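Local atomic coordinates of antifreeze protein (Uncultured bacterium, PDB entry 6EIO), a protein that binds ice, with two faces of its beta-solenoid fold that interact with ice. Residues D104-S109 against G120-T125; G210-R215 against N224-P229. All coordinates share one frame; numbering follows the deposited sequence.

Contact 1: D104-S109 against G120-T125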
loop_
_atom_site.group_PDB
_atom_site.type_symbol
_atom_site.label_atom_id
_atom_site.label_comp_id
_atom_site.label_asym_id
_atom_site.label_seq_id
_atom_site.Cartn_x
_atom_site.Cartn_y
_atom_site.Cartn_z
ATOM N N ASP A 104 12.383 19.432 5.338
ATOM C CA ASP A 104 13.419 18.439 5.101
ATOM C C ASP A 104 12.915 17.221 4.317
ATOM O O ASP A 104 13.613 16.205 4.255
ATOM C CB ASP A 104 14.068 18.018 6.423
ATOM C CG ASP A 104 13.060 17.467 7.448
ATOM O OD1 ASP A 104 11.875 17.830 7.400
ATOM O OD2 ASP A 104 13.454 16.662 8.313
ATOM N N MET A 105 11.743 17.304 3.690
ATOM C CA MET A 105 11.286 16.175 2.898
ATOM C C MET A 105 12.225 15.946 1.719
ATOM O O MET A 105 12.944 16.844 1.268
ATOM C CB MET A 105 9.866 16.400 2.413
ATOM C CG MET A 105 9.774 17.330 1.255
ATOM S SD MET A 105 8.073 17.444 0.717
ATOM C CE MET A 105 7.376 18.597 1.758
ATOM N N VAL A 106 12.209 14.719 1.215
ATOM C CA VAL A 106 13.151 14.284 0.200
ATOM C C VAL A 106 12.422 13.950 -1.087
ATOM O O VAL A 106 11.454 13.183 -1.076
ATOM C CB VAL A 106 13.979 13.104 0.735
ATOM C CG1 VAL A 106 14.820 12.457 -0.347
ATOM C CG2 VAL A 106 14.868 13.591 1.870
ATOM N N THR A 107 12.921 14.473 -2.194
ATOM C CA THR A 107 12.415 14.103 -3.505
ATOM C C THR A 107 13.144 12.864 -4.021
ATOM O O THR A 107 14.371 12.759 -3.961
ATOM C CB THR A 107 12.537 15.263 -4.478
ATOM O OG1 THR A 107 13.903 15.651 -4.565
ATOM C CG2 THR A 107 11.713 16.412 -3.992
ATOM N N ILE A 108 12.357 11.904 -4.486
ATOM C CA ILE A 108 12.830 10.673 -5.118
ATOM C C ILE A 108 11.889 10.432 -6.281
ATOM O O ILE A 108 10.701 10.719 -6.165
ATOM C CB ILE A 108 12.785 9.402 -4.184
ATOM C CG1 ILE A 108 11.371 9.155 -3.623
ATOM C CG2 ILE A 108 13.830 9.469 -3.071
ATOM C CD1 ILE A 108 11.224 7.862 -2.807
ATOM N N SER A 109 12.356 9.776 -7.335
ATOM C CA SER A 109 11.453 9.398 -8.418
ATOM C C SER A 109 12.090 8.269 -9.204
ATOM O O SER A 109 13.268 7.954 -9.046
ATOM C CB SER A 109 11.107 10.570 -9.326
ATOM O OG SER A 109 12.269 10.968 -10.021
ATOM N N GLY A 120 10.628 9.241 7.319
ATOM C CA GLY A 120 10.232 10.590 6.948
ATOM C C GLY A 120 9.297 10.607 5.764
ATOM O O GLY A 120 8.507 9.670 5.561
ATOM N N LEU A 121 9.363 11.709 5.020
ATOM C CA LEU A 121 8.432 12.061 3.959
ATOM C C LEU A 121 9.200 12.146 2.647
ATOM O O LEU A 121 10.239 12.829 2.567
ATOM C CB LEU A 121 7.800 13.419 4.281
ATOM C CG LEU A 121 6.757 13.933 3.283
ATOM C CD1 LEU A 121 5.578 12.993 3.146
ATOM C CD2 LEU A 121 6.296 15.318 3.709
ATOM N N TYR A 122 8.664 11.484 1.625
ATOM C CA TYR A 122 9.259 11.414 0.301
ATOM C C TYR A 122 8.222 11.829 -0.724
ATOM O O TYR A 122 7.042 11.475 -0.591
ATOM C CB TYR A 122 9.703 9.989 -0.008
ATOM C CG TYR A 122 10.810 9.512 0.901
ATOM C CD1 TYR A 122 10.537 8.896 2.128
ATOM C CD2 TYR A 122 12.136 9.714 0.555
ATOM C CE1 TYR A 122 11.555 8.476 2.963
ATOM C CE2 TYR A 122 13.164 9.301 1.377
ATOM C CZ TYR A 122 12.873 8.668 2.578
ATOM O OH TYR A 122 13.924 8.260 3.353
ATOM N N LYS A 123 8.672 12.530 -1.764
ATOM C CA LYS A 123 7.783 12.973 -2.828
ATOM C C LYS A 123 8.385 12.666 -4.192
ATOM O O LYS A 123 9.505 13.093 -4.504
ATOM C CB LYS A 123 7.515 14.471 -2.725
ATOM C CG LYS A 123 6.612 15.001 -3.810
ATOM C CD LYS A 123 6.314 16.475 -3.606
ATOM C CE LYS A 123 5.188 16.941 -4.515
ATOM N NZ LYS A 123 3.923 16.169 -4.286
ATOM N N SER A 124 7.608 11.959 -5.003
ATOM C CA SER A 124 7.922 11.698 -6.401
ATOM C C SER A 124 6.978 12.501 -7.278
ATOM O O SER A 124 5.757 12.363 -7.182
ATOM C CB SER A 124 7.776 10.212 -6.715
ATOM O OG SER A 124 8.124 9.953 -8.067
ATOM N N THR A 125 7.540 13.332 -8.151
ATOM C CA THR A 125 6.745 14.129 -9.073
ATOM C C THR A 125 6.466 13.396 -10.379
ATOM O O THR A 125 5.830 13.968 -11.266
ATOM C CB THR A 125 7.442 15.460 -9.376
ATOM O OG1 THR A 125 8.714 15.187 -9.965
ATOM C CG2 THR A 125 7.617 16.293 -8.106
HETATM O O HOH W 1 10.436 13.490 -11.556
#
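Tyr122 lies beside Val106, both side chains leaving the same face of two parallel strands. The backbone sets this pairing: Val106 N gives a hydrogen bond to Leu121 O (3.0 Å), and Val106 O receives one from Lys123 N (2.9 Å), so Val106 spans the two residues flanking Tyr122. A third bond, Ile108 N to Lys123 O at 3.1 Å, is less regular, with the donor 45° out of the carbonyl plane, as the pairing runs out toward Ser109.

The tyrosine can be followed outward. Its CB touches Ile108 CD1 (3.8 Å), and CG stays within reach of the same methyl. With Tyr122 CG anti to the carbonyl carbon (chi1 -65°), one long side of the ring is brought along Val106: Tyr122 CD2 lies 3.9 Å from Val106 CB, and Tyr122 CE2 meets Val106 CG1 at 4.0 Å. Val106 and Ile108 both approach the ring at a slant, and the Tyr122 side chain also touches Ile149 of strand 147-151. At the tip, OH bonds to the backbone O of Thr118, so the buried hydroxyl is satisfied.

Met105 and Leu121 run side by side, with Met105 CB 3.9 Å from Leu121 CD2. The far end is more polar. Ser124 OG, in van der Waals contact with Ser109 CB, bonds to Ser126 O, while a water bound 2.9 Å from Thr125 OG1 makes only a weak bond to Ser109 OG.

Val106 also touches Pro19 and Gln21 of the N-terminal region, and Gln21 OE1 accepts a bond from Leu121 N. Backbone bonds thus join this parallel strand pair of the solenoid wall, while an apolar layer backs it, its one buried phenol anchored at the tip.

Contact 2: G210-R215 against N224-P229. With SO4 (sulfate ion), chain F.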
loop_
_atom_site.group_PDB
_atom_site.type_symbol
_atom_site.label_atom_id
_atom_site.label_comp_id
_atom_site.label_asym_id
_atom_site.label_seq_id
_atom_site.Cartn_x
_atom_site.Cartn_y
_atom_site.Cartn_z
ATOM N N GLY A 210 0.361 -5.686 4.230
ATOM C CA GLY A 210 -0.068 -4.304 4.074
ATOM C C GLY A 210 -1.530 -4.261 3.668
ATOM O O GLY A 210 -2.317 -5.108 4.102
ATOM N N ARG A 211 -1.869 -3.265 2.848
ATOM C CA ARG A 211 -3.238 -3.084 2.380
ATOM C C ARG A 211 -3.190 -2.520 0.978
ATOM O O ARG A 211 -2.339 -1.678 0.666
ATOM C CB ARG A 211 -4.028 -2.089 3.239
ATOM C CG ARG A 211 -4.066 -2.452 4.698
ATOM C CD ARG A 211 -4.864 -1.420 5.475
ATOM N NE ARG A 211 -4.845 -1.720 6.899
ATOM C CZ ARG A 211 -3.815 -1.466 7.690
ATOM N NH1 ARG A 211 -2.715 -0.880 7.200
ATOM N NH2 ARG A 211 -3.881 -1.775 8.982
ATOM N N ALA A 212 -4.156 -2.935 0.160
ATOM C CA ALA A 212 -4.347 -2.395 -1.186
ATOM C C ALA A 212 -5.690 -1.682 -1.189
ATOM O O ALA A 212 -6.731 -2.335 -1.204
ATOM C CB ALA A 212 -4.310 -3.505 -2.221
ATOM N N LEU A 213 -5.647 -0.345 -1.159
ATOM C CA LEU A 213 -6.837 0.487 -0.967
ATOM C C LEU A 213 -6.995 1.372 -2.210
ATOM O O LEU A 213 -6.291 2.377 -2.354
ATOM C CB LEU A 213 -6.696 1.327 0.307
ATOM C CG LEU A 213 -6.328 0.541 1.567
ATOM C CD1 LEU A 213 -6.169 1.473 2.754
ATOM C CD2 LEU A 213 -7.336 -0.571 1.892
ATOM N N ALA A 214 -7.899 0.979 -3.103
ATOM C CA ALA A 214 -8.167 1.717 -4.321
ATOM C C ALA A 214 -9.453 2.516 -4.133
ATOM O O ALA A 214 -10.498 1.966 -3.780
ATOM C CB ALA A 214 -8.305 0.764 -5.505
ATOM N N ARG A 215 -9.367 3.820 -4.367
ATOM C CA ARG A 215 -10.510 4.688 -4.131
ATOM C C ARG A 215 -11.565 4.562 -5.224
ATOM O O ARG A 215 -12.720 4.213 -4.950
ATOM C CB ARG A 215 -10.067 6.142 -3.995
ATOM C CG ARG A 215 -9.315 6.407 -2.693
ATOM C CD ARG A 215 -8.911 7.873 -2.552
ATOM N NE ARG A 215 -10.076 8.750 -2.698
ATOM C CZ ARG A 215 -10.031 10.041 -2.977
ATOM N NH1 ARG A 215 -8.864 10.647 -3.064
ATOM N NH2 ARG A 215 -11.158 10.712 -3.166
ATOM N N ASN A 224 -2.579 -14.284 -5.676
ATOM C CA ASN A 224 -1.824 -13.480 -4.730
ATOM C C ASN A 224 -2.017 -13.937 -3.291
ATOM O O ASN A 224 -2.991 -14.609 -2.953
ATOM C CB ASN A 224 -2.248 -12.011 -4.841
ATOM C CG ASN A 224 -2.070 -11.492 -6.237
ATOM O OD1 ASN A 224 -3.033 -11.071 -6.885
ATOM N ND2 ASN A 224 -0.828 -11.546 -6.713
ATOM N N THR A 225 -1.096 -13.506 -2.426
ATOM C CA THR A 225 -1.254 -13.664 -0.988
ATOM C C THR A 225 -1.288 -12.284 -0.351
ATOM O O THR A 225 -0.337 -11.514 -0.488
ATOM C CB THR A 225 -0.102 -14.465 -0.389
ATOM O OG1 THR A 225 -0.041 -15.706 -1.075
ATOM C CG2 THR A 225 -0.294 -14.675 1.118
ATOM N N PHE A 226 -2.375 -11.992 0.362
ATOM C CA PHE A 226 -2.525 -10.741 1.105
ATOM C C PHE A 226 -2.654 -11.056 2.588
ATOM O O PHE A 226 -3.494 -11.881 2.974
ATOM C CB PHE A 226 -3.813 -10.005 0.679
ATOM C CG PHE A 226 -3.803 -9.492 -0.730
ATOM C CD1 PHE A 226 -4.250 -10.277 -1.784
ATOM C CD2 PHE A 226 -3.371 -8.198 -0.984
ATOM C CE1 PHE A 226 -4.250 -9.771 -3.085
ATOM C CE2 PHE A 226 -3.339 -7.702 -2.277
ATOM C CZ PHE A 226 -3.770 -8.482 -3.330
ATOM N N VAL A 227 -1.855 -10.382 3.407
ATOM C CA VAL A 227 -2.023 -10.393 4.853
ATOM C C VAL A 227 -1.872 -8.964 5.345
ATOM O O VAL A 227 -1.214 -8.136 4.711
ATOM C CB VAL A 227 -1.001 -11.294 5.587
ATOM C CG1 VAL A 227 -1.113 -12.746 5.116
ATOM C CG2 VAL A 227 0.433 -10.767 5.437
ATOM N N LEU A 228 -2.455 -8.684 6.503
ATOM C CA LEU A 228 -2.270 -7.388 7.147
ATOM C C LEU A 228 -0.874 -7.284 7.758
ATOM O O LEU A 228 -0.212 -8.288 8.008
ATOM C CB LEU A 228 -3.331 -7.195 8.229
ATOM C CG LEU A 228 -4.745 -7.023 7.678
ATOM C CD1 LEU A 228 -5.767 -7.111 8.797
ATOM C CD2 LEU A 228 -4.885 -5.677 6.971
ATOM N N PRO A 229 -0.402 -6.055 8.000
ATOM C CA PRO A 229 0.868 -5.879 8.701
ATOM C C PRO A 229 0.920 -6.667 9.998
ATOM O O PRO A 229 -0.077 -6.788 10.723
ATOM C CB PRO A 229 0.928 -4.365 8.959
ATOM C CG PRO A 229 0.144 -3.766 7.836
ATOM C CD PRO A 229 -0.991 -4.758 7.623
HETATM S S SO4 F . -12.087 14.408 -2.725
HETATM O O1 SO4 F . -12.344 15.647 -3.461
HETATM O O2 SO4 F . -11.451 14.723 -1.443
HETATM O O3 SO4 F . -11.250 13.521 -3.528
HETATM O O4 SO4 F . -13.375 13.754 -2.477
#
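Gly210 meets Val227 through the one hydrogen bond between the segments: its N donates to Val227 O at 3.0 Å, nearly straight (163°) and in the carbonyl plane. Gly210 CA rests against the Pro229 ring, 3.7 Å from Pro229 CD. At this corner phi is 153°, where a side chain would collide with the preceding carbonyl O, so glycine is needed.

Arg211 then sends an extended chain past Leu228, whose CD2 lies 4.0 Å from Arg211 NE, while Pro229 CD sits over one guanidinium face near its rim. Beyond the contact, NH1 bonds to Thr193 OG1 and NH2 to Asn34 O, holding the group in place. Ala212 CB approaches the Phe226 ring at a slant, 4.3 Å from Phe226 CE2; Phe202 meets that ring edge-to-face.

Farther on, away from the other segment, Arg215 NH2 reaches O3 of a sulfate, probably a crystallisation solute, at 2.8 Å (171°), edge-on and in the guanidinium plane; the group also makes a cation-pi contact with Tyr94. With an alanine in place of Arg215, the sulfate would probably lose this bond and Tyr94 its cationic partner. The corner itself is held by one backbone bond and by Leu228 and Pro229 packed against Gly210 and the anchored Arg211.

Overall arrangement
Contact 1 closes before contact 2 opens along the chain. Their centres lie 23 Å apart and their nearest atoms about 14 Å, so they do not touch. A run of parallel strands connects them: 106-107, 120-124, 147-151, 174-178, 193-196 and 207-214, each paired with the next. Contact 1 is at the end of this run, its centre 17 Å from that of the chain; contact 2 lies nearer the middle, 6 Å from it, since the pairing continues from 207-214 to 36-40 and 55-58. Helix 81-99 precedes contact 1 in sequence yet packs against Leu213 and Arg215 of contact 2. Both contacts thus belong to one beta-solenoid, the fold expected of this ice-binding family.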